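Local coordinates for DNA polymerase III beta subunit (Streptococcus pyogenes, PDB 2AVT), which forms a dimeric, ring-shaped sliding clamp that probably encircles DNA and tethers the replicative polymerase to its template, at residues Ser144-Thr149 against Arg209-Val214; Pro160-Val165 against Thr180-Met185; Val165-Val168 against Asp174-Ala177; Lys176-Ala179 against Arg184-Gln187; Phe199-Pro204 against Val224-Ser229. All blocks are in the same frame, centred on the assembly; numbering follows the deposited sequence.

Interaction 1 (Ser144-Thr149 against Arg209-Val214); sequences SIIAET and REFSAV
Ile-146 presses its outer methyl, CD1, onto helix 205-214 where Phe-211 and Ser-212 lie next to each other, 3.6 Å from Phe-211 CD1 and 3.8 Å from Ser-212 OG. The isoleucine gets there by an extended arm: CG1 stands anti to its carbonyl carbon (chi1 -65°) and the chain runs on straight to CD1, crossing the phenylalanine side chain at about a right angle and meeting its ring obliquely. The second branch serves another part of the same helix, with Ile-146 CG2 lying 4.2 Å from Arg-209 N and 4.0 Å from Ser-212 OG. Arginine therefore contributes mainly backbone here, its own side chain starting away from the partner helix and ending exposed. Helices 139-149 and 205-214 are the pair belonging to the central domain of the clamp; in this fold such helices line the channel that holds DNA. Their local axes pass 9.7 Å apart at a signed crossing angle of -142°, a wide, splayed antiparallel approach bridged largely by this one isoleucine. Ser-212 OG meets only carbon from the opposing segment, whereas the carbonyl of the same serine accepts a hydrogen bond from Lys-143 NZ, a polar tie between the two helices. Beyond the contact the Phe-211 ring meets those of Phe-215 and Phe-233, and Ile-145 turns instead toward Arg-188 and Ile-190 on strand 184-191.

Interaction 2 (Pro160-Val165 against Thr180-Met185); sequences PILTGV and TDSHRM
Leu-162 lays its CD2 branch against Thr-180, 4.1 Å from the methyl CG2 and 4.0 Å from the carbonyl oxygen of that threonine, while its CD1 branch reaches toward the turn, 4.2 Å from Ser-182 OG. The leucine belongs to the helix-like bend before strand 164-170, and its partner segment is the turn that joins strands 174-180 and 184-191. Of the threonine side chain only the methyl meets the leucine, because OG1 is swung anti to the backbone nitrogen (chi1 -177°), back into its own turn. There OG1 accepts from Ser-182 N at 3.0 Å, an ST turn, and donates to Arg-184 O at 2.6 Å from above the carbonyl plane; Asp-181 N gives that same oxygen a second bond. Asp-181 builds an Asx motif through OD1 and the backbone nitrogen of Arg-184, and its OD2 forms a 2.8 Å salt bridge with Arg-184 NH1, whose guanidinium is also held by Glu-336 through NH2. Between the segments sits a water that accepts from Thr-180 N at 3.0 Å. Leu-162 O, at 3.0 Å, and Gly-164 O, at a doubtfully short distance, are both placed to accept from it, though counting atoms further out it has more acceptors than protons. With a turn bonded within itself facing an apolar leucine, the polar link from one segment to the other falls to this water rather than to a direct bond.

Interaction 3 (Val165-Val168 against Asp174-Ala177); sequences VHIV and DFKA
Ile-167 faces Ala-177 and Val-168 faces Lys-176 across a beta hairpin, formed by strands 164-170 and 174-180 in the central-domain part of a sheet that continues into the C-terminal domain. The backbone bonds come in one reciprocal pair: Val-168 N donates to Lys-176 O and Lys-176 N to Val-168 O, both at 2.7 Å, nearly straight and in the carbonyl plane. These are short bonds, and they make Val-168 and Lys-176 a hydrogen-bonded pair, whereas Ile-167 and Ala-177 form a non-hydrogen-bonded one. There the close approach is accompanied by CA-H...O contacts, from Ile-167 CA to Lys-176 O at 3.1 Å and from Ala-177 CA to His-166 O at 3.2 Å. On the face that carries them, Val-168 and Lys-176 lie alongside each other and bury much of the surface of the contact, though their side chains come no nearer than 4.5 Å, Val-168 CG2 to Lys-176 CE. The lysine bends at chi3 and takes its amine to a salt bridge with Asp-253. Apolar contacts fill the other face, which Ile-145 of helix 139-149 covers by touching Phe-175 and Ala-177. Ile-167 divides its branches there: CG2 meets the far end of the Phe-175 ring obliquely, 3.5 Å from CZ. Its other branch bends at chi2 (-65°), bringing CD1 to the partner strand, 3.2 Å from Ala-177 CB, tighter than an ordinary carbon-carbon contact.

Interaction 4 (Lys176-Ala179 against Arg184-Gln187); sequences KAVA and RMSQ
Val-178 and Met-185 pack against each other on one face of the hairpin formed by strands 174-180 and 184-191, beside the backbone bonds that make this the firm part of the contact. Ala-179 N donates to Ser-186 O at 3.0 Å and Ser-186 N returns a bond to Ala-179 O at 2.9 Å, each running nearly along the C=O axis. Val-178 directs CG2 toward the partner strand by setting it anti to the backbone nitrogen; the methyl then lies 3.3 Å from Ser-186 O and 3.8 Å from Met-185 CG, the two side chains passing at a slant. Met-185 CG in turn rests 3.6 Å from Ala-179 O, and the thioether chain bends at chi3 beyond it. Tyr-249 touches Val-178, and Thr-252 touches both side chains. The Lys-176 end is more open to solvent and has no direct backbone bonds between these segments. There Lys-176 slants past Gln-187, its CD 3.7 Å from the amide NE2, and Val-178 and Gln-187 form a non-hydrogen-bonded pair. On the opposite face, Ala-177, Ala-179 and Ser-186 turn toward helix 139-149, and Ser-186 OG spends its hydrogen bond on Glu-148 O there. The far edge of strand 184-191 pairs with strand 367-372, Met-185 bonding to Leu-371 and Gln-187 to Ile-369 through the backbone, which carries the sheet into the C-terminal domain. Direct polar bonding between the two segments is thus a matter of main chain, while the side chains contribute van der Waals packing and the serine hydroxyl fastens the sheet to the helix behind it.

Interaction 5 (Phe199-Pro204 against Val224-Ser229); sequences FMVVLP and VFFSPS. Unlike the reference sequence in segment 199-204: Phe-199 (reference Leu).
Two sheets of the DNA-clamp fold approach each other where edge strand 199-204 faces the end of strand 221-226, and the rings of Phe-199 and Phe-226 join them. Phe-199 differs from the reference sequence, which has Leu at this position. The ring centroids are 4.5 Å apart with the planes at 31°, an oblique overlap. Phe-226 leads with its outer rim: CZ sits 3.5 Å above the plane of the Phe-199 ring, displaced toward that ring's edge, and CE2 comes within 3.4 Å of Phe-199 CD1. In return Phe-199 CB makes a CH-pi contact over the face of Phe-226, 4.1 Å from its centroid and 14° off the normal. Phe-199 CG sits between the backbone nitrogen and the carbonyl carbon (chi1 70°), which swings the ring across neighbouring strand 164-170, with one face towards the Phe-226 rim. Val-201, two residues along and pointing the same way, adds CG1 at 4.3 Å from Phe-226 CD2, again at a slant. Strand 199-204 pairs with strand 164-170, where Ile-167 and Leu-169 touch Phe-199, and ends at Pro-204, the N-cap of helix 205-214; that helix leads on to strand 221-226, which lies between strands 230-234 and 135-138.

Overall arrangement
All five contacts lie in the central domain of the clamp. Interactions 3 and 4, with centres about 8 Å apart, share Lys-176 and Ala-177 and join three successive strands of one sheet; interaction 2 lies where strand 164-170 begins and strand 174-180 turns into 184-191, its centre about 8 Å from that of interaction 4. Helix 139-149 of interaction 1 packs behind these strands, Ile-145 CG2 lying 3.6 Å from Ala-177 CB and Glu-148 O 2.6 Å from Ser-186 OG. Interaction 5 adds the edge strand, with Ile-167 N 2.9 Å from Val-201 O, and reaches over to the neighbouring sheet. Its segments alternate along the chain with those of interaction 1, though the two do not touch.

Interaction 1 (Ser144-Thr149 against Arg209-Val214)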
# COMPACT_ATOMS: atom_id res chain seq x y z
N SER A 144 -11.87 -18.17 13.43
CA SER A 144 -13.07 -18.28 12.61
C SER A 144 -14.18 -17.42 13.17
O SER A 144 -14.90 -16.75 12.43
CB SER A 144 -13.54 -19.73 12.54
OG SER A 144 -14.75 -19.81 11.81
N ILE A 145 -14.33 -17.45 14.49
CA ILE A 145 -15.34 -16.66 15.20
C ILE A 145 -15.09 -15.16 14.99
O ILE A 145 -16.01 -14.38 14.75
CB ILE A 145 -15.30 -16.96 16.73
CG1 ILE A 145 -15.76 -18.40 16.99
CG2 ILE A 145 -16.15 -15.96 17.48
CD1 ILE A 145 -15.52 -18.89 18.42
N ILE A 146 -13.82 -14.78 15.08
CA ILE A 146 -13.41 -13.39 14.90
C ILE A 146 -13.72 -12.85 13.50
O ILE A 146 -14.35 -11.80 13.37
CB ILE A 146 -11.91 -13.22 15.17
CG1 ILE A 146 -11.63 -13.54 16.64
CG2 ILE A 146 -11.45 -11.81 14.79
CD1 ILE A 146 -10.18 -13.59 17.01
N ALA A 147 -13.29 -13.57 12.47
CA ALA A 147 -13.52 -13.14 11.10
C ALA A 147 -15.02 -13.08 10.78
O ALA A 147 -15.42 -12.43 9.81
CB ALA A 147 -12.82 -14.08 10.13
N GLU A 148 -15.84 -13.76 11.58
CA GLU A 148 -17.28 -13.78 11.35
C GLU A 148 -18.06 -12.72 12.12
O GLU A 148 -19.17 -12.37 11.73
CB GLU A 148 -17.87 -15.17 11.70
CG GLU A 148 -17.30 -16.32 10.88
CD GLU A 148 -17.94 -17.67 11.20
OE1 GLU A 148 -18.25 -17.94 12.38
OE2 GLU A 148 -18.11 -18.48 10.26
N THR A 149 -17.50 -12.19 13.20
CA THR A 149 -18.22 -11.21 14.00
C THR A 149 -17.59 -9.83 14.18
O THR A 149 -18.30 -8.84 14.35
CB THR A 149 -18.50 -11.77 15.41
OG1 THR A 149 -17.26 -12.01 16.06
CG2 THR A 149 -19.28 -13.08 15.32
N ARG A 209 -9.03 -8.52 15.95
CA ARG A 209 -8.36 -8.62 14.65
C ARG A 209 -6.87 -8.82 14.89
O ARG A 209 -6.21 -9.55 14.15
CB ARG A 209 -8.58 -7.35 13.83
CG ARG A 209 -10.05 -7.04 13.55
CD ARG A 209 -10.30 -6.81 12.07
NE ARG A 209 -10.54 -5.41 11.74
CZ ARG A 209 -9.61 -4.45 11.75
NH1 ARG A 209 -8.35 -4.73 12.07
NH2 ARG A 209 -9.94 -3.21 11.42
N GLU A 210 -6.33 -8.18 15.92
CA GLU A 210 -4.92 -8.30 16.24
C GLU A 210 -4.60 -9.72 16.74
O GLU A 210 -3.49 -10.22 16.53
CB GLU A 210 -4.50 -7.26 17.27
CG GLU A 210 -4.56 -5.82 16.77
CD GLU A 210 -3.67 -5.57 15.55
OE1 GLU A 210 -2.46 -5.88 15.62
OE2 GLU A 210 -4.17 -5.07 14.53
N PHE A 211 -5.55 -10.35 17.42
CA PHE A 211 -5.36 -11.71 17.92
C PHE A 211 -5.01 -12.62 16.75
O PHE A 211 -4.05 -13.39 16.80
CB PHE A 211 -6.64 -12.24 18.57
CG PHE A 211 -6.57 -13.71 18.92
CD1 PHE A 211 -6.94 -14.68 17.99
CD2 PHE A 211 -6.12 -14.13 20.16
CE1 PHE A 211 -6.85 -16.03 18.30
CE2 PHE A 211 -6.03 -15.49 20.47
CZ PHE A 211 -6.39 -16.44 19.54
N SER A 212 -5.80 -12.52 15.69
CA SER A 212 -5.61 -13.34 14.49
C SER A 212 -4.26 -13.11 13.84
O SER A 212 -3.65 -14.04 13.30
CB SER A 212 -6.72 -13.06 13.48
OG SER A 212 -7.97 -13.52 13.96
N ALA A 213 -3.79 -11.87 13.88
CA ALA A 213 -2.51 -11.53 13.28
C ALA A 213 -1.33 -11.98 14.13
O ALA A 213 -0.28 -12.34 13.60
CB ALA A 213 -2.43 -10.01 13.04
N VAL A 214 -1.51 -12.00 15.44
CA VAL A 214 -0.44 -12.38 16.35
C VAL A 214 -0.21 -13.88 16.53
O VAL A 214 0.93 -14.33 16.59
CB VAL A 214 -0.66 -11.74 17.74
CG1 VAL A 214 0.48 -12.13 18.67
CG2 VAL A 214 -0.74 -10.22 17.60

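Interaction 2 (Pro160-Val165 against Thr180-Met185)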
# COMPACT_ATOMS: atom_id res chain seq x y z
N PRO A 160 -19.65 2.98 23.39
CA PRO A 160 -18.55 2.04 23.60
C PRO A 160 -18.90 0.56 23.43
O PRO A 160 -18.31 -0.13 22.60
CB PRO A 160 -18.10 2.35 25.03
CG PRO A 160 -18.36 3.82 25.13
CD PRO A 160 -19.72 3.95 24.50
N ILE A 161 -19.86 0.08 24.21
CA ILE A 161 -20.27 -1.32 24.15
C ILE A 161 -20.50 -1.91 22.76
O ILE A 161 -20.17 -3.07 22.53
CB ILE A 161 -21.53 -1.57 25.02
CG1 ILE A 161 -22.62 -0.55 24.70
CG2 ILE A 161 -21.17 -1.52 26.49
CD1 ILE A 161 -23.38 -0.85 23.43
N LEU A 162 -21.05 -1.13 21.83
CA LEU A 162 -21.30 -1.64 20.48
C LEU A 162 -20.01 -1.76 19.68
O LEU A 162 -19.99 -2.36 18.60
CB LEU A 162 -22.27 -0.74 19.72
CG LEU A 162 -23.74 -0.75 20.13
CD1 LEU A 162 -24.56 -0.13 19.00
CD2 LEU A 162 -24.22 -2.17 20.39
N THR A 163 -18.93 -1.19 20.20
CA THR A 163 -17.64 -1.22 19.53
C THR A 163 -17.00 -2.60 19.66
O THR A 163 -16.12 -2.96 18.88
CB THR A 163 -16.69 -0.17 20.14
OG1 THR A 163 -17.31 1.12 20.11
CG2 THR A 163 -15.40 -0.11 19.34
N GLY A 164 -17.45 -3.38 20.63
CA GLY A 164 -16.87 -4.69 20.82
C GLY A 164 -17.72 -5.87 20.38
O GLY A 164 -18.81 -5.70 19.83
N VAL A 165 -17.19 -7.06 20.60
CA VAL A 165 -17.88 -8.30 20.26
C VAL A 165 -18.33 -8.88 21.59
O VAL A 165 -17.52 -9.02 22.50
CB VAL A 165 -16.93 -9.30 19.55
CG1 VAL A 165 -17.65 -10.61 19.23
CG2 VAL A 165 -16.40 -8.68 18.27
N THR A 180 -22.83 -6.19 16.74
CA THR A 180 -23.80 -5.44 15.96
C THR A 180 -23.53 -3.94 15.98
O THR A 180 -22.88 -3.41 16.88
CB THR A 180 -25.24 -5.68 16.49
OG1 THR A 180 -26.17 -5.00 15.65
CG2 THR A 180 -25.39 -5.16 17.91
N ASP A 181 -24.04 -3.27 14.95
CA ASP A 181 -23.91 -1.83 14.79
C ASP A 181 -25.33 -1.25 14.74
O ASP A 181 -25.55 -0.19 14.18
CB ASP A 181 -23.18 -1.51 13.48
CG ASP A 181 -23.98 -1.91 12.26
OD1 ASP A 181 -24.83 -2.82 12.39
OD2 ASP A 181 -23.77 -1.32 11.17
N SER A 182 -26.28 -1.98 15.33
CA SER A 182 -27.69 -1.58 15.37
C SER A 182 -28.17 -1.20 13.98
O SER A 182 -29.01 -0.32 13.79
CB SER A 182 -27.90 -0.40 16.31
OG SER A 182 -27.24 0.77 15.84
N HIS A 183 -27.60 -1.89 13.00
CA HIS A 183 -27.94 -1.73 11.60
C HIS A 183 -27.90 -3.14 11.03
O HIS A 183 -28.76 -3.55 10.25
CB HIS A 183 -26.91 -0.85 10.89
CG HIS A 183 -27.00 0.61 11.24
ND1 HIS A 183 -28.11 1.37 10.95
CD2 HIS A 183 -26.13 1.43 11.87
CE1 HIS A 183 -27.92 2.60 11.38
NE2 HIS A 183 -26.73 2.67 11.95
N ARG A 184 -26.87 -3.88 11.46
CA ARG A 184 -26.62 -5.25 11.07
C ARG A 184 -26.00 -5.97 12.27
O ARG A 184 -25.45 -5.33 13.16
CB ARG A 184 -25.70 -5.28 9.84
CG ARG A 184 -24.31 -4.72 10.06
CD ARG A 184 -23.84 -4.24 8.69
NE ARG A 184 -22.40 -4.30 8.48
CZ ARG A 184 -21.49 -3.85 9.33
NH1 ARG A 184 -21.87 -3.32 10.48
NH2 ARG A 184 -20.20 -3.92 9.02
N MET A 185 -26.08 -7.29 12.26
CA MET A 185 -25.61 -8.10 13.37
C MET A 185 -25.09 -9.44 12.90
O MET A 185 -25.55 -9.95 11.88
CB MET A 185 -26.78 -8.30 14.34
CG MET A 185 -26.53 -9.29 15.45
SD MET A 185 -28.04 -9.52 16.43
CE MET A 185 -28.88 -10.67 15.41
O HOH W 1 -21.10 -5.10 18.93

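Interaction 3 (Val165-Val168 against Asp174-Ala177)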
# COMPACT_ATOMS: atom_id res chain seq x y z
N VAL A 165 -17.19 -7.06 20.60
CA VAL A 165 -17.88 -8.30 20.26
C VAL A 165 -18.33 -8.88 21.59
O VAL A 165 -17.52 -9.02 22.50
CB VAL A 165 -16.93 -9.30 19.55
CG1 VAL A 165 -17.65 -10.61 19.23
CG2 VAL A 165 -16.40 -8.68 18.27
N HIS A 166 -19.61 -9.16 21.73
CA HIS A 166 -20.12 -9.74 22.98
C HIS A 166 -19.87 -11.24 22.95
O HIS A 166 -20.35 -11.93 22.05
CB HIS A 166 -21.62 -9.48 23.14
CG HIS A 166 -22.15 -9.81 24.50
ND1 HIS A 166 -23.50 -9.97 24.76
CD2 HIS A 166 -21.52 -9.99 25.68
CE1 HIS A 166 -23.67 -10.24 26.04
NE2 HIS A 166 -22.48 -10.25 26.63
N ILE A 167 -19.11 -11.74 23.91
CA ILE A 167 -18.81 -13.17 24.00
C ILE A 167 -19.36 -13.66 25.34
O ILE A 167 -18.97 -13.14 26.39
CB ILE A 167 -17.29 -13.45 23.97
CG1 ILE A 167 -16.64 -12.78 22.76
CG2 ILE A 167 -17.05 -14.95 23.91
CD1 ILE A 167 -17.09 -13.33 21.44
N VAL A 168 -20.24 -14.66 25.30
CA VAL A 168 -20.84 -15.19 26.52
C VAL A 168 -20.90 -16.71 26.61
O VAL A 168 -21.23 -17.38 25.63
CB VAL A 168 -22.30 -14.69 26.69
CG1 VAL A 168 -22.87 -15.18 28.01
CG2 VAL A 168 -22.36 -13.20 26.61
N ASP A 174 -22.75 -23.41 26.74
CA ASP A 174 -23.28 -22.71 25.58
C ASP A 174 -22.47 -21.43 25.32
O ASP A 174 -22.52 -20.48 26.11
CB ASP A 174 -24.76 -22.39 25.80
CG ASP A 174 -25.62 -23.65 25.85
OD1 ASP A 174 -25.67 -24.38 24.84
OD2 ASP A 174 -26.25 -23.91 26.90
N PHE A 175 -21.74 -21.42 24.22
CA PHE A 175 -20.88 -20.30 23.83
C PHE A 175 -21.54 -19.38 22.79
O PHE A 175 -21.99 -19.85 21.74
CB PHE A 175 -19.57 -20.86 23.25
CG PHE A 175 -18.55 -19.81 22.87
CD1 PHE A 175 -18.64 -19.14 21.66
CD2 PHE A 175 -17.48 -19.54 23.69
CE1 PHE A 175 -17.68 -18.23 21.27
CE2 PHE A 175 -16.51 -18.62 23.31
CZ PHE A 175 -16.61 -17.96 22.10
N LYS A 176 -21.60 -18.08 23.07
CA LYS A 176 -22.17 -17.15 22.10
C LYS A 176 -21.25 -15.95 21.83
O LYS A 176 -20.72 -15.34 22.75
CB LYS A 176 -23.54 -16.62 22.57
CG LYS A 176 -24.19 -15.66 21.57
CD LYS A 176 -25.48 -15.03 22.09
CE LYS A 176 -25.22 -14.12 23.28
NZ LYS A 176 -26.48 -13.51 23.80
N ALA A 177 -21.04 -15.65 20.56
CA ALA A 177 -20.23 -14.51 20.16
C ALA A 177 -21.12 -13.69 19.24
O ALA A 177 -21.55 -14.18 18.20
CB ALA A 177 -18.98 -14.98 19.40

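Interaction 4 (Lys176-Ala179 against Arg184-Gln187)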
# COMPACT_ATOMS: atom_id res chain seq x y z
N LYS A 176 -21.60 -18.08 23.07
CA LYS A 176 -22.17 -17.15 22.10
C LYS A 176 -21.25 -15.95 21.83
O LYS A 176 -20.72 -15.34 22.75
CB LYS A 176 -23.54 -16.62 22.57
CG LYS A 176 -24.19 -15.66 21.57
CD LYS A 176 -25.48 -15.03 22.09
CE LYS A 176 -25.22 -14.12 23.28
NZ LYS A 176 -26.48 -13.51 23.80
N ALA A 177 -21.04 -15.65 20.56
CA ALA A 177 -20.23 -14.51 20.16
C ALA A 177 -21.12 -13.69 19.24
O ALA A 177 -21.55 -14.18 18.20
CB ALA A 177 -18.98 -14.98 19.40
N VAL A 178 -21.41 -12.45 19.64
CA VAL A 178 -22.26 -11.58 18.83
C VAL A 178 -21.73 -10.15 18.76
O VAL A 178 -21.14 -9.64 19.71
CB VAL A 178 -23.71 -11.53 19.37
CG1 VAL A 178 -23.74 -10.83 20.70
CG2 VAL A 178 -24.60 -10.82 18.37
N ALA A 179 -21.96 -9.51 17.62
CA ALA A 179 -21.54 -8.13 17.40
C ALA A 179 -22.58 -7.47 16.50
O ALA A 179 -23.13 -8.11 15.61
CB ALA A 179 -20.16 -8.07 16.74
N ARG A 184 -26.87 -3.88 11.46
CA ARG A 184 -26.62 -5.25 11.07
C ARG A 184 -26.00 -5.97 12.27
O ARG A 184 -25.45 -5.33 13.16
CB ARG A 184 -25.70 -5.28 9.84
CG ARG A 184 -24.31 -4.72 10.06
CD ARG A 184 -23.84 -4.24 8.69
NE ARG A 184 -22.40 -4.30 8.48
CZ ARG A 184 -21.49 -3.85 9.33
NH1 ARG A 184 -21.87 -3.32 10.48
NH2 ARG A 184 -20.20 -3.92 9.02
N MET A 185 -26.08 -7.29 12.26
CA MET A 185 -25.61 -8.10 13.37
C MET A 185 -25.09 -9.44 12.90
O MET A 185 -25.55 -9.95 11.88
CB MET A 185 -26.78 -8.30 14.34
CG MET A 185 -26.53 -9.29 15.45
SD MET A 185 -28.04 -9.52 16.43
CE MET A 185 -28.88 -10.67 15.41
N SER A 186 -24.15 -10.00 13.65
CA SER A 186 -23.56 -11.29 13.33
C SER A 186 -23.43 -12.09 14.62
O SER A 186 -22.94 -11.58 15.64
CB SER A 186 -22.18 -11.10 12.72
OG SER A 186 -21.68 -12.34 12.24
N GLN A 187 -23.88 -13.35 14.58
CA GLN A 187 -23.85 -14.23 15.75
C GLN A 187 -23.34 -15.65 15.48
O GLN A 187 -23.70 -16.29 14.49
CB GLN A 187 -25.25 -14.33 16.36
CG GLN A 187 -25.35 -15.29 17.53
CD GLN A 187 -26.79 -15.68 17.82
OE1 GLN A 187 -27.41 -16.45 17.08
NE2 GLN A 187 -27.33 -15.14 18.89

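Interaction 5 (Phe199-Pro204 against Val224-Ser229)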
# COMPACT_ATOMS: atom_id res chain seq x y z
N PHE A 199 -18.96 -17.04 31.67
CA PHE A 199 -18.30 -15.75 31.46
C PHE A 199 -19.18 -14.91 30.56
O PHE A 199 -20.02 -15.44 29.83
CB PHE A 199 -16.89 -15.96 30.92
CG PHE A 199 -16.84 -16.47 29.51
CD1 PHE A 199 -16.81 -15.59 28.44
CD2 PHE A 199 -16.84 -17.84 29.26
CE1 PHE A 199 -16.77 -16.05 27.15
CE2 PHE A 199 -16.80 -18.31 27.96
CZ PHE A 199 -16.77 -17.41 26.90
N MET A 200 -18.99 -13.60 30.60
CA MET A 200 -19.76 -12.68 29.77
C MET A 200 -19.00 -11.37 29.64
O MET A 200 -19.00 -10.55 30.56
CB MET A 200 -21.13 -12.41 30.37
CG MET A 200 -21.95 -11.47 29.53
SD MET A 200 -23.57 -11.18 30.23
CE MET A 200 -23.25 -9.69 31.20
N VAL A 201 -18.37 -11.15 28.49
CA VAL A 201 -17.59 -9.95 28.28
C VAL A 201 -17.82 -9.33 26.91
O VAL A 201 -18.52 -9.89 26.06
CB VAL A 201 -16.08 -10.24 28.42
CG1 VAL A 201 -15.77 -10.72 29.81
CG2 VAL A 201 -15.65 -11.28 27.39
N VAL A 202 -17.23 -8.16 26.71
CA VAL A 202 -17.32 -7.45 25.46
C VAL A 202 -15.88 -7.07 25.15
O VAL A 202 -15.22 -6.39 25.94
CB VAL A 202 -18.18 -6.18 25.59
CG1 VAL A 202 -18.25 -5.46 24.25
CG2 VAL A 202 -19.59 -6.56 26.05
N LEU A 203 -15.38 -7.54 24.01
CA LEU A 203 -14.00 -7.28 23.61
C LEU A 203 -13.94 -6.38 22.39
O LEU A 203 -14.56 -6.66 21.36
CB LEU A 203 -13.31 -8.61 23.30
CG LEU A 203 -11.78 -8.56 23.33
CD1 LEU A 203 -11.35 -8.15 24.73
CD2 LEU A 203 -11.19 -9.91 22.99
N PRO A 204 -13.18 -5.27 22.49
CA PRO A 204 -13.04 -4.32 21.38
C PRO A 204 -12.71 -5.10 20.12
O PRO A 204 -11.79 -5.92 20.11
CB PRO A 204 -11.88 -3.43 21.84
CG PRO A 204 -12.02 -3.44 23.32
CD PRO A 204 -12.31 -4.89 23.62
N VAL A 224 -7.35 -19.37 27.57
CA VAL A 224 -8.00 -18.08 27.77
C VAL A 224 -8.32 -17.87 29.25
O VAL A 224 -8.99 -18.70 29.87
CB VAL A 224 -9.32 -17.99 26.96
CG1 VAL A 224 -9.88 -16.57 27.02
CG2 VAL A 224 -9.08 -18.39 25.52
N PHE A 225 -7.84 -16.77 29.82
CA PHE A 225 -8.08 -16.45 31.22
C PHE A 225 -8.85 -15.14 31.32
O PHE A 225 -8.65 -14.22 30.52
CB PHE A 225 -6.77 -16.31 31.99
CG PHE A 225 -5.90 -17.53 31.92
CD1 PHE A 225 -6.05 -18.55 32.84
CD2 PHE A 225 -4.95 -17.67 30.92
CE1 PHE A 225 -5.26 -19.69 32.77
CE2 PHE A 225 -4.17 -18.80 30.85
CZ PHE A 225 -4.32 -19.81 31.77
N PHE A 226 -9.75 -15.04 32.31
CA PHE A 226 -10.54 -13.83 32.47
C PHE A 226 -10.30 -13.12 33.79
O PHE A 226 -9.93 -13.72 34.79
CB PHE A 226 -12.04 -14.14 32.39
CG PHE A 226 -12.46 -14.82 31.12
CD1 PHE A 226 -12.24 -16.18 30.95
CD2 PHE A 226 -13.13 -14.12 30.13
CE1 PHE A 226 -12.67 -16.83 29.80
CE2 PHE A 226 -13.56 -14.76 28.98
CZ PHE A 226 -13.34 -16.12 28.81
N SER A 227 -10.52 -11.81 33.76
CA SER A 227 -10.41 -10.94 34.92
C SER A 227 -11.52 -9.95 34.61
O SER A 227 -12.07 -9.96 33.50
CB SER A 227 -9.06 -10.23 34.98
OG SER A 227 -9.06 -9.04 34.22
N PRO A 228 -11.88 -9.09 35.56
CA PRO A 228 -12.95 -8.13 35.26
C PRO A 228 -12.58 -7.10 34.19
O PRO A 228 -13.40 -6.73 33.35
CB PRO A 228 -13.23 -7.48 36.61
CG PRO A 228 -12.81 -8.53 37.60
CD PRO A 228 -11.53 -9.05 36.99
N SER A 229 -11.33 -6.64 34.23
CA SER A 229 -10.88 -5.61 33.30
C SER A 229 -10.26 -6.10 31.99
O SER A 229 -10.24 -5.36 31.00
CB SER A 229 -9.90 -4.66 34.00
OG SER A 229 -8.87 -5.38 34.65